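Local coordinates for gentamicin resistance protein (Enterococcus gallinarum, PDB 6CTZ), which probably confers antibiotic resistance by transferring a phosphate from a guanine nucleotide to the 2''-hydroxyl of aminoglycosides such as gentamicin and kanamycin, at residues V66-P71 with T210-F215; R89-Q94 with H197-L202. The protein carries 2 engineered substitutions. One frame throughout, in Å; residues are numbered along the deposited sequence. Where two conformers were deposited one is given.

Contact 1 of 2, residues V66-P71 with T210-F215. With MG (magnesium ion), chain C; MG (magnesium ion), chain D; GDP (guanosine-5'-diphosphate), chain B.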
ATOM      1  N   VAL A  66      16.557  -0.852   5.959  1.00 16.06           N
ATOM      2  CA  VAL A  66      16.132  -1.415   4.684  1.00 15.82           C
ATOM      3  C   VAL A  66      17.215  -1.153   3.643  1.00 16.24           C
ATOM      4  O   VAL A  66      18.025  -0.232   3.769  1.00 18.05           O
ATOM      5  CB  VAL A  66      14.757  -0.885   4.213  1.00 16.56           C
ATOM      6  CG1 VAL A  66      13.668  -1.279   5.195  1.00 17.45           C
ATOM      7  CG2 VAL A  66      14.797   0.618   4.044  1.00 16.64           C
ATOM      8  N   LYS A  67      17.237  -1.998   2.614  1.00 17.29           N
ATOM      9  CA  LYS A  67      18.224  -1.926   1.540  1.00 17.92           C
ATOM     10  C   LYS A  67      17.637  -1.376   0.247  1.00 19.74           C
ATOM     11  O   LYS A  67      18.149  -1.657  -0.843  1.00 24.29           O
ATOM     12  CB  LYS A  67      18.829  -3.303   1.281  1.00 20.06           C
ATOM     13  CG  LYS A  67      19.582  -3.863   2.466  1.00 23.65           C
ATOM     14  CD  LYS A  67      20.264  -5.163   2.101  1.00 28.11           C
ATOM     15  CE  LYS A  67      20.858  -5.850   3.320  1.00 31.41           C
ATOM     16  NZ  LYS A  67      21.846  -4.997   4.025  1.00 32.93           N
ATOM     17  N   VAL A  68      16.528  -0.674   0.339  1.00 17.11           N
ATOM     18  CA  VAL A  68      16.012   0.133  -0.749  1.00 17.12           C
ATOM     19  C   VAL A  68      15.954   1.561  -0.241  1.00 14.75           C
ATOM     20  O   VAL A  68      15.977   1.825   0.966  1.00 15.03           O
ATOM     21  CB  VAL A  68      14.616  -0.320  -1.226  1.00 18.78           C
ATOM     22  CG1 VAL A  68      14.677  -1.710  -1.839  1.00 21.01           C
ATOM     23  CG2 VAL A  68      13.608  -0.256  -0.080  1.00 18.90           C
ATOM     24  N   ASN A  69      15.870   2.489  -1.178  1.00 14.04           N
ATOM     25  CA  ASN A  69      15.659   3.877  -0.825  1.00 13.84           C
ATOM     26  C   ASN A  69      14.198   4.109  -0.466  1.00 11.83           C
ATOM     27  O   ASN A  69      13.291   3.519  -1.065  1.00 13.78           O
ATOM     28  CB  ASN A  69      16.105   4.754  -1.987  1.00 16.73           C
ATOM     29  CG  ASN A  69      17.617   4.650  -2.220  1.00 21.25           C
ATOM     30  OD1 ASN A  69      18.254   3.692  -1.778  1.00 24.47           O
ATOM     31  ND2 ASN A  69      18.191   5.636  -2.873  1.00 22.92           N
ATOM     32  N   ILE A  70      13.973   4.923   0.562  1.00 11.80           N
ATOM     33  CA  ILE A  70      12.627   5.323   0.966  1.00 11.43           C
ATOM     34  C   ILE A  70      12.630   6.842   1.109  1.00 11.52           C
ATOM     35  O   ILE A  70      13.701   7.464   1.188  1.00 12.05           O
ATOM     36  CB  ILE A  70      12.193   4.617   2.277  1.00 11.06           C
ATOM     37  CG1 ILE A  70      13.020   5.105   3.477  1.00 12.14           C
ATOM     38  CG2 ILE A  70      12.255   3.086   2.118  1.00 11.97           C
ATOM     39  CD1 ILE A  70      12.695   4.366   4.773  1.00 13.13           C
ATOM     40  N   PRO A  71      11.455   7.478   1.149  1.00 11.14           N
ATOM     41  CA  PRO A  71      11.443   8.945   1.247  1.00 11.67           C
ATOM     42  C   PRO A  71      12.142   9.437   2.505  1.00 11.52           C
ATOM     43  O   PRO A  71      11.964   8.898   3.599  1.00 12.65           O
ATOM     44  CB  PRO A  71       9.953   9.286   1.284  1.00 11.61           C
ATOM     45  CG  PRO A  71       9.295   8.137   0.571  1.00 11.94           C
ATOM     46  CD  PRO A  71      10.088   6.938   1.017  1.00 11.34           C
ATOM     47  N   THR A 210      15.007  -0.307  -6.563  1.00 11.32           N
ATOM     48  CA  THR A 210      15.793   0.751  -5.955  1.00 11.84           C
ATOM     49  C   THR A 210      15.061   1.505  -4.861  1.00 11.38           C
ATOM     50  O   THR A 210      15.727   2.101  -4.011  1.00 12.95           O
ATOM     51  CB  THR A 210      16.307   1.752  -7.005  1.00 13.05           C
ATOM     52  OG1 THR A 210      15.203   2.309  -7.722  1.00 15.39           O
ATOM     53  CG2 THR A 210      17.262   1.072  -7.979  1.00 14.40           C
ATOM     54  N   GLY A 211      13.729   1.492  -4.842  1.00 11.40           N
ATOM     55  CA  GLY A 211      13.023   2.293  -3.863  1.00 11.54           C
ATOM     56  C   GLY A 211      11.615   1.809  -3.628  1.00 10.19           C
ATOM     57  O   GLY A 211      11.025   1.115  -4.463  1.00 10.50           O
ATOM     58  N   ILE A 212      11.088   2.181  -2.462  1.00  9.51           N
ATOM     59  CA  ILE A 212       9.697   1.942  -2.076  0.66  9.94           C
ATOM     60  C   ILE A 212       9.158   3.239  -1.493  1.00  9.46           C
ATOM     61  O   ILE A 212       9.815   3.850  -0.634  1.00 10.94           O
ATOM     62  CB  ILE A 212       9.572   0.812  -1.031  0.66 10.45           C
ATOM     63  CG1 ILE A 212      10.115  -0.512  -1.573  0.66 11.45           C
ATOM     64  CG2 ILE A 212       8.110   0.658  -0.573  0.66 11.49           C
ATOM     65  CD1 ILE A 212       9.171  -1.227  -2.526  0.66 11.50           C
ATOM     66  N   ILE A 213       7.978   3.664  -1.945  1.00  9.74           N
ATOM     67  CA  ILE A 213       7.350   4.881  -1.444  1.00  9.63           C
ATOM     68  C   ILE A 213       6.037   4.585  -0.714  1.00  9.16           C
ATOM     69  O   ILE A 213       5.597   3.429  -0.628  1.00  9.82           O
ATOM     70  CB  ILE A 213       7.153   5.908  -2.578  1.00 10.85           C
ATOM     71  CG1 ILE A 213       6.270   5.322  -3.689  1.00 10.63           C
ATOM     72  CG2 ILE A 213       8.512   6.387  -3.109  1.00 12.51           C
ATOM     73  CD1 ILE A 213       5.776   6.360  -4.672  1.00 12.09           C
ATOM     74  N   ASP A 214       5.419   5.637  -0.171  1.00 10.16           N
ATOM     75  CA  ASP A 214       4.078   5.635   0.418  1.00 10.00           C
ATOM     76  C   ASP A 214       3.887   4.655   1.567  1.00  9.46           C
ATOM     77  O   ASP A 214       3.250   3.612   1.403  1.00 10.04           O
ATOM     78  CB  ASP A 214       2.981   5.427  -0.624  1.00 11.41           C
ATOM     79  CG  ASP A 214       1.595   5.724  -0.061  1.00 11.44           C
ATOM     80  OD1 ASP A 214       1.495   6.204   1.104  1.00 12.29           O
ATOM     81  OD2 ASP A 214       0.600   5.470  -0.783  1.00 12.32           O
ATOM     82  N   PHE A 215       4.404   5.008   2.739  1.00 10.56           N
ATOM     83  CA  PHE A 215       4.253   4.218   3.951  1.00 10.53           C
ATOM     84  C   PHE A 215       3.061   4.658   4.793  1.00  9.65           C
ATOM     85  O   PHE A 215       3.007   4.343   5.985  1.00 10.90           O
ATOM     86  CB  PHE A 215       5.547   4.266   4.777  1.00 11.92           C
ATOM     87  CG  PHE A 215       6.687   3.467   4.186  1.00 11.07           C
ATOM     88  CD1 PHE A 215       7.339   3.888   3.026  1.00 11.88           C
ATOM     89  CD2 PHE A 215       7.126   2.310   4.809  1.00 11.60           C
ATOM     90  CE1 PHE A 215       8.407   3.157   2.498  1.00 11.83           C
ATOM     91  CE2 PHE A 215       8.182   1.575   4.291  1.00 11.67           C
ATOM     92  CZ  PHE A 215       8.824   1.999   3.126  1.00 11.92           C
TER
HETATM   93 MG    MG C 402       0.166   5.549  -2.846  1.00 12.68          MG
HETATM   94 MG    MG D 403      -0.696   6.286   0.897  1.00 14.35          MG
HETATM   95  PB  GDP B 401      -1.119   8.224  -1.621  1.00 13.20           P
HETATM   96  O1B GDP B 401      -0.783   8.002  -0.166  1.00 13.74           O
HETATM   97  O2B GDP B 401      -1.262   6.922  -2.381  1.00 12.41           O
HETATM   98  O3B GDP B 401      -2.284   9.171  -1.798  1.00 14.36           O
HETATM   99  O3A GDP B 401       0.152   9.024  -2.225  1.00 12.67           O
HETATM  100  PA  GDP B 401       1.622   8.459  -2.605  1.00 12.85           P
HETATM  101  O1A GDP B 401       2.578   8.656  -1.466  1.00 12.63           O
HETATM  102  O2A GDP B 401       1.519   7.030  -3.108  1.00 12.49           O
HETATM  103  O5' GDP B 401       2.046   9.501  -3.777  1.00 13.39           O
HETATM  104  C5' GDP B 401       1.191   9.656  -4.901  1.00 14.88           C
HETATM  105  C4' GDP B 401       1.953   9.285  -6.151  1.00 13.94           C
HETATM  106  O4' GDP B 401       2.992  10.242  -6.356  1.00 14.24           O
HETATM  107  C3' GDP B 401       2.674   7.949  -6.094  1.00 13.54           C
HETATM  108  O3' GDP B 401       1.807   6.838  -6.347  1.00 15.04           O
HETATM  109  C2' GDP B 401       3.676   8.136  -7.205  1.00 13.25           C
HETATM  110  O2' GDP B 401       3.040   8.008  -8.481  1.00 15.35           O
HETATM  111  C1' GDP B 401       4.058   9.598  -7.041  1.00 13.30           C
HETATM  112  N9  GDP B 401       5.264   9.714  -6.198  1.00 11.79           N
HETATM  113  C8  GDP B 401       5.334  10.023  -4.883  1.00 12.39           C
HETATM  114  N7  GDP B 401       6.633  10.032  -4.487  1.00 12.32           N
HETATM  115  C5  GDP B 401       7.390   9.733  -5.560  1.00 11.97           C
HETATM  116  C6  GDP B 401       8.819   9.557  -5.849  1.00 12.06           C
HETATM  117  O6  GDP B 401       9.674   9.719  -4.957  1.00 12.71           O
HETATM  118  N1  GDP B 401       9.153   9.242  -7.110  1.00 13.36           N
HETATM  119  C2  GDP B 401       8.252   9.066  -8.101  1.00 13.94           C
HETATM  120  N2  GDP B 401       8.683   8.765  -9.341  1.00 14.99           N
HETATM  121  N3  GDP B 401       6.921   9.201  -7.909  1.00 13.17           N
HETATM  122  C4  GDP B 401       6.475   9.533  -6.679  1.00 11.95           C
HETATM  123  O   HOH W   1      18.624   1.269  -3.408  1.00 29.26           O
HETATM  124  O   HOH W   2      -0.252   5.467  -4.855  1.00 13.61           O
HETATM  125  O   HOH W   3      -1.373   4.150  -2.537  1.00 13.10           O
HETATM  126  O   HOH W   4      -0.601   4.252   1.594  1.00 16.18           O
HETATM  127  O   HOH W   5      -0.937   7.310   2.776  1.00 17.47           O
HETATM  128  O   HOH W   6      -2.694   5.947   0.594  1.00 18.51           O
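N69 straddles G211 in a lone beta bridge set at a classic beta bulge, where T210 and G211 together face L199. The backbone N of N69 donates to T210 O (2.9 Å), and its carbonyl O receives I212 N from almost straight ahead (2.9 Å, C=O...N 178°). That same oxygen also takes a CA-H...O contact from G211 CA at 3.1 Å, so the bridge closes tightly over the glycine. A water donates to both N69 OD1 and T210 O, linking the exposed asparagine to the strand. Further in, the chemistry turns apolar. A chi1 of -65° sets V68 CG2 between N and the carbonyl carbon, from where it reaches I212 CG1 (3.8 Å). I70 crosses F215 at about a right angle, CG2 lying 3.7 Å from ring atom CZ, while I212 O lies in the ring plane at its edge. P71 lays CG against I213 CG2, and I213 CD1 continues to GDP C8 (3.7 Å). F215 is also packed by helices 46-62 and 106-125. D214 binds both magnesium ions, OD2 bridging them and OD1 joining the second; with F215 and G216 it forms the DFG motif of the protein kinase-like fold.

Contact 2 of 2, residues R89-Q94 with H197-L202. With MG (magnesium ion), chain C; GDP (guanosine-5'-diphosphate), chain B.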
ATOM      1  N   ARG A  89      13.715  14.508  -1.600  1.00 12.37           N
ATOM      2  CA  ARG A  89      14.366  14.313  -2.884  1.00 14.27           C
ATOM      3  C   ARG A  89      13.646  13.138  -3.547  1.00 12.98           C
ATOM      4  O   ARG A  89      13.423  12.141  -2.937  1.00 13.86           O
ATOM      5  CB  ARG A  89      15.858  13.989  -2.754  1.00 16.45           C
ATOM      6  CG  ARG A  89      16.735  15.190  -2.423  1.00 21.30           C
ATOM      7  CD  ARG A  89      18.196  15.073  -2.859  1.00 25.55           C
ATOM      8  NE  ARG A  89      18.867  16.392  -2.801  1.00 29.57           N
ATOM      9  CZ  ARG A  89      18.910  17.272  -3.809  1.00 31.56           C
ATOM     10  NH1 ARG A  89      18.366  17.016  -4.958  1.00 31.73           N
ATOM     11  NH2 ARG A  89      19.516  18.442  -3.652  1.00 32.31           N
ATOM     12  N   LYS A  90      13.327  13.278  -4.813  1.00 14.29           N
ATOM     13  CA  LYS A  90      12.617  12.238  -5.533  1.00 15.60           C
ATOM     14  C   LYS A  90      13.318  10.896  -5.353  1.00 14.20           C
ATOM     15  O   LYS A  90      14.545  10.788  -5.466  1.00 14.89           O
ATOM     16  CB  LYS A  90      12.556  12.620  -7.011  1.00 17.91           C
ATOM     17  CG  LYS A  90      11.633  11.744  -7.818  1.00 21.63           C
ATOM     18  CD  LYS A  90      11.534  12.218  -9.257  1.00 25.58           C
ATOM     19  CE  LYS A  90      12.827  12.000 -10.010  1.00 29.17           C
ATOM     20  NZ  LYS A  90      12.642  12.203 -11.477  1.00 32.91           N
ATOM     21  N   VAL A  91      12.538   9.875  -5.021  1.00 14.14           N
ATOM     22  CA  VAL A  91      13.092   8.534  -4.979  1.00 16.08           C
ATOM     23  C   VAL A  91      13.273   8.111  -6.431  1.00 20.29           C
ATOM     24  O   VAL A  91      12.320   8.109  -7.216  1.00 23.70           O
ATOM     25  CB  VAL A  91      12.177   7.591  -4.183  1.00 14.86           C
ATOM     26  CG1 VAL A  91      12.741   6.174  -4.145  1.00 16.82           C
ATOM     27  CG2 VAL A  91      11.995   8.120  -2.757  1.00 15.41           C
ATOM     28  N   GLN A  92      14.504   7.832  -6.812  1.00 24.40           N
ATOM     29  CA  GLN A  92      14.787   7.767  -8.234  1.00 26.07           C
ATOM     30  C   GLN A  92      14.366   6.426  -8.804  1.00 25.98           C
ATOM     31  O   GLN A  92      14.217   5.429  -8.089  1.00 26.97           O
ATOM     32  CB  GLN A  92      16.266   8.028  -8.515  1.00 28.95           C
ATOM     33  CG  GLN A  92      16.720   9.451  -8.192  1.00 31.68           C
ATOM     34  CD  GLN A  92      16.183  10.493  -9.164  1.00 34.28           C
ATOM     35  OE1 GLN A  92      15.882  10.193 -10.323  1.00 35.48           O
ATOM     36  NE2 GLN A  92      16.068  11.730  -8.692  1.00 35.84           N
ATOM     37  N   GLY A  93      14.151   6.424 -10.107  1.00 25.32           N
ATOM     38  CA  GLY A  93      13.805   5.221 -10.822  1.00 23.85           C
ATOM     39  C   GLY A  93      12.488   5.360 -11.553  1.00 24.35           C
ATOM     40  O   GLY A  93      11.836   6.403 -11.547  1.00 25.61           O
ATOM     41  N   GLN A  94      12.116   4.275 -12.201  1.00 22.65           N
ATOM     42  CA  GLN A  94      10.860   4.176 -12.919  1.00 22.66           C
ATOM     43  C   GLN A  94       9.893   3.437 -12.010  1.00 19.21           C
ATOM     44  O   GLN A  94      10.230   2.369 -11.496  1.00 16.86           O
ATOM     45  CB  GLN A  94      11.084   3.389 -14.214  1.00 25.24           C
ATOM     46  CG  GLN A  94       9.832   2.791 -14.852  1.00 27.47           C
ATOM     47  CD  GLN A  94       9.009   3.806 -15.625  1.00 28.86           C
ATOM     48  OE1 GLN A  94       9.535   4.549 -16.459  1.00 29.10           O
ATOM     49  NE2 GLN A  94       7.707   3.842 -15.350  1.00 29.86           N
ATOM     50  N   HIS A 197       4.125   1.601  -6.127  1.00  9.45           N
ATOM     51  CA  HIS A 197       5.042   2.133  -5.133  1.00 10.19           C
ATOM     52  C   HIS A 197       6.442   1.560  -5.267  1.00 10.71           C
ATOM     53  O   HIS A 197       7.294   1.858  -4.428  1.00 11.51           O
ATOM     54  CB  HIS A 197       4.523   1.842  -3.723  1.00 10.45           C
ATOM     55  CG  HIS A 197       3.230   2.511  -3.410  1.00 10.56           C
ATOM     56  ND1 HIS A 197       2.282   1.946  -2.583  1.00 11.11           N
ATOM     57  CD2 HIS A 197       2.732   3.711  -3.787  1.00 10.72           C
ATOM     58  CE1 HIS A 197       1.258   2.771  -2.466  1.00 11.70           C
ATOM     59  NE2 HIS A 197       1.505   3.850  -3.188  1.00 11.50           N
ATOM     60  N   PHE A 198       6.704   0.738  -6.286  1.00 10.38           N
ATOM     61  CA  PHE A 198       8.021   0.135  -6.482  1.00 10.68           C
ATOM     62  C   PHE A 198       8.786   0.980  -7.487  1.00 10.90           C
ATOM     63  O   PHE A 198       8.349   1.137  -8.633  1.00 12.82           O
ATOM     64  CB  PHE A 198       7.944  -1.290  -7.042  1.00 10.72           C
ATOM     65  CG  PHE A 198       7.154  -2.275  -6.212  1.00 11.34           C
ATOM     66  CD1 PHE A 198       6.716  -1.977  -4.930  1.00 12.41           C
ATOM     67  CD2 PHE A 198       6.875  -3.530  -6.734  1.00 11.66           C
ATOM     68  CE1 PHE A 198       5.981  -2.904  -4.203  1.00 13.33           C
ATOM     69  CE2 PHE A 198       6.135  -4.460  -6.013  1.00 13.11           C
ATOM     70  CZ  PHE A 198       5.698  -4.144  -4.745  1.00 14.28           C
ATOM     71  N   LEU A 199       9.924   1.514  -7.069  1.00 11.43           N
ATOM     72  CA  LEU A 199      10.808   2.241  -7.969  1.00 11.98           C
ATOM     73  C   LEU A 199      11.924   1.309  -8.415  1.00 11.87           C
ATOM     74  O   LEU A 199      12.514   0.605  -7.591  1.00 11.80           O
ATOM     75  CB  LEU A 199      11.395   3.474  -7.274  1.00 13.78           C
ATOM     76  CG  LEU A 199      10.523   4.728  -7.141  1.00 16.82           C
ATOM     77  CD1 LEU A 199      10.250   5.373  -8.513  1.00 18.84           C
ATOM     78  CD2 LEU A 199       9.255   4.465  -6.329  1.00 18.71           C
ATOM     79  N   THR A 200      12.207   1.301  -9.719  1.00 11.90           N
ATOM     80  CA  THR A 200      13.145   0.342 -10.283  1.00 12.78           C
ATOM     81  C   THR A 200      14.199   1.035 -11.130  1.00 13.11           C
ATOM     82  O   THR A 200      13.989   2.123 -11.678  1.00 13.99           O
ATOM     83  CB  THR A 200      12.445  -0.704 -11.179  1.00 15.35           C
ATOM     84  OG1 THR A 200      11.847  -0.047 -12.309  1.00 18.06           O
ATOM     85  CG2 THR A 200      11.373  -1.467 -10.408  1.00 17.02           C
ATOM     86  N   ASN A 201      15.337   0.360 -11.251  1.00 13.22           N
ATOM     87  CA  ASN A 201      16.315   0.655 -12.291  1.00 13.46           C
ATOM     88  C   ASN A 201      16.586  -0.672 -12.985  1.00 13.75           C
ATOM     89  O   ASN A 201      17.488  -1.420 -12.595  1.00 14.41           O
ATOM     90  CB  ASN A 201      17.590   1.276 -11.739  1.00 15.70           C
ATOM     91  CG  ASN A 201      18.610   1.501 -12.823  1.00 18.50           C
ATOM     92  OD1 ASN A 201      18.300   1.349 -14.005  1.00 17.69           O
ATOM     93  ND2 ASN A 201      19.820   1.866 -12.444  1.00 22.82           N
ATOM     94  N   LEU A 202      15.801  -0.955 -14.025  1.00 14.41           N
ATOM     95  CA  LEU A 202      15.949  -2.211 -14.739  1.00 16.13           C
ATOM     96  C   LEU A 202      17.261  -2.297 -15.516  1.00 16.17           C
ATOM     97  O   LEU A 202      17.586  -3.374 -16.022  1.00 19.69           O
ATOM     98  CB  LEU A 202      14.722  -2.451 -15.626  1.00 17.64           C
ATOM     99  CG  LEU A 202      13.422  -2.628 -14.820  1.00 19.54           C
ATOM    100  CD1 LEU A 202      12.193  -2.706 -15.709  1.00 20.22           C
ATOM    101  CD2 LEU A 202      13.500  -3.867 -13.953  1.00 21.57           C
TER
HETATM  102 MG    MG C 402       0.166   5.549  -2.846  1.00 12.68          MG
HETATM  103  PB  GDP B 401      -1.119   8.224  -1.621  1.00 13.20           P
HETATM  104  O1B GDP B 401      -0.783   8.002  -0.166  1.00 13.74           O
HETATM  105  O2B GDP B 401      -1.262   6.922  -2.381  1.00 12.41           O
HETATM  106  O3B GDP B 401      -2.284   9.171  -1.798  1.00 14.36           O
HETATM  107  O3A GDP B 401       0.152   9.024  -2.225  1.00 12.67           O
HETATM  108  PA  GDP B 401       1.622   8.459  -2.605  1.00 12.85           P
HETATM  109  O1A GDP B 401       2.578   8.656  -1.466  1.00 12.63           O
HETATM  110  O2A GDP B 401       1.519   7.030  -3.108  1.00 12.49           O
HETATM  111  O5' GDP B 401       2.046   9.501  -3.777  1.00 13.39           O
HETATM  112  C5' GDP B 401       1.191   9.656  -4.901  1.00 14.88           C
HETATM  113  C4' GDP B 401       1.953   9.285  -6.151  1.00 13.94           C
HETATM  114  O4' GDP B 401       2.992  10.242  -6.356  1.00 14.24           O
HETATM  115  C3' GDP B 401       2.674   7.949  -6.094  1.00 13.54           C
HETATM  116  O3' GDP B 401       1.807   6.838  -6.347  1.00 15.04           O
HETATM  117  C2' GDP B 401       3.676   8.136  -7.205  1.00 13.25           C
HETATM  118  O2' GDP B 401       3.040   8.008  -8.481  1.00 15.35           O
HETATM  119  C1' GDP B 401       4.058   9.598  -7.041  1.00 13.30           C
HETATM  120  N9  GDP B 401       5.264   9.714  -6.198  1.00 11.79           N
HETATM  121  C8  GDP B 401       5.334  10.023  -4.883  1.00 12.39           C
HETATM  122  N7  GDP B 401       6.633  10.032  -4.487  1.00 12.32           N
HETATM  123  C5  GDP B 401       7.390   9.733  -5.560  1.00 11.97           C
HETATM  124  C6  GDP B 401       8.819   9.557  -5.849  1.00 12.06           C
HETATM  125  O6  GDP B 401       9.674   9.719  -4.957  1.00 12.71           O
HETATM  126  N1  GDP B 401       9.153   9.242  -7.110  1.00 13.36           N
HETATM  127  C2  GDP B 401       8.252   9.066  -8.101  1.00 13.94           C
HETATM  128  N2  GDP B 401       8.683   8.765  -9.341  1.00 14.99           N
HETATM  129  N3  GDP B 401       6.921   9.201  -7.909  1.00 13.17           N
HETATM  130  C4  GDP B 401       6.475   9.533  -6.679  1.00 11.95           C
HETATM  131  O   HOH W   2      -0.252   5.467  -4.855  1.00 13.61           O
HETATM  132  O   HOH W   3      -1.373   4.150  -2.537  1.00 13.10           O
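V91 and L199 meet beside the guanine of GDP: V91 lies at its O6/N1 edge, and L199 brings CD1 up over one face, 3.8 Å from N2. Roughly in the base plane, V91 N donates to O6 (2.9 Å) and V91 O accepts a weak bond from N1. The H197 imidazole has water 3 at its edge, in plane, and gives NE2 to a magnesium ion (2.2 Å) that also holds both GDP phosphates; D192 O accepts from ND1, so that metal and carbonyl together hold the ring's rotation. V91 puts CG1 anti to its N (chi1 179°), which brings this methyl to 4.0 Å from L199 CG; the two side chains cross at about a right angle. The leucine lies along three successive carbonyls: CB beside Q92 O (3.5 Å), CD1 near those of V91 and G93. G93, at a positive phi, brings its CA to 3.2 Å from T200 O. Next comes an antiparallel hydrogen-bonded pair. Q94 N meets T200 O in the carbonyl plane (2.9 Å), whereas T200 N returns to Q94 O tilted 34° from that plane; T200 OG1, at chi1 63°, also stands 3.0 Å from Q94 O. Residues 89-94 correspond to the kinase hinge, leaving strand 83-89 of the five-stranded sheet and entering strand 94-95, an outer strand of the small sheet. Strand 198-200 is the middle one there, with 209-212 beyond it, F198 resting on L209 and I212, and K90 touching strand 38-43.

Contact 1 is largely buried, contact 2 only partly, with Q92, G93 and Q94 at the surface. They adjoin through neighbouring strands of the small sheet: T210 N meets L199 O at 2.8 Å and L199 N meets G211 O at 2.9 Å, and contact 2 is nested in the chain loop that contact 1 closes. The 66-71 loop flanks strand 209-212, while the hinge pairs with strand 198-200. Contact 1 is mainly aliphatic and aromatic beyond its bridge; contact 2 relies more on backbone polar atoms and recognises the base. Both meet at GDP and one magnesium ion, bound by D214 from contact 1 and H197 from contact 2.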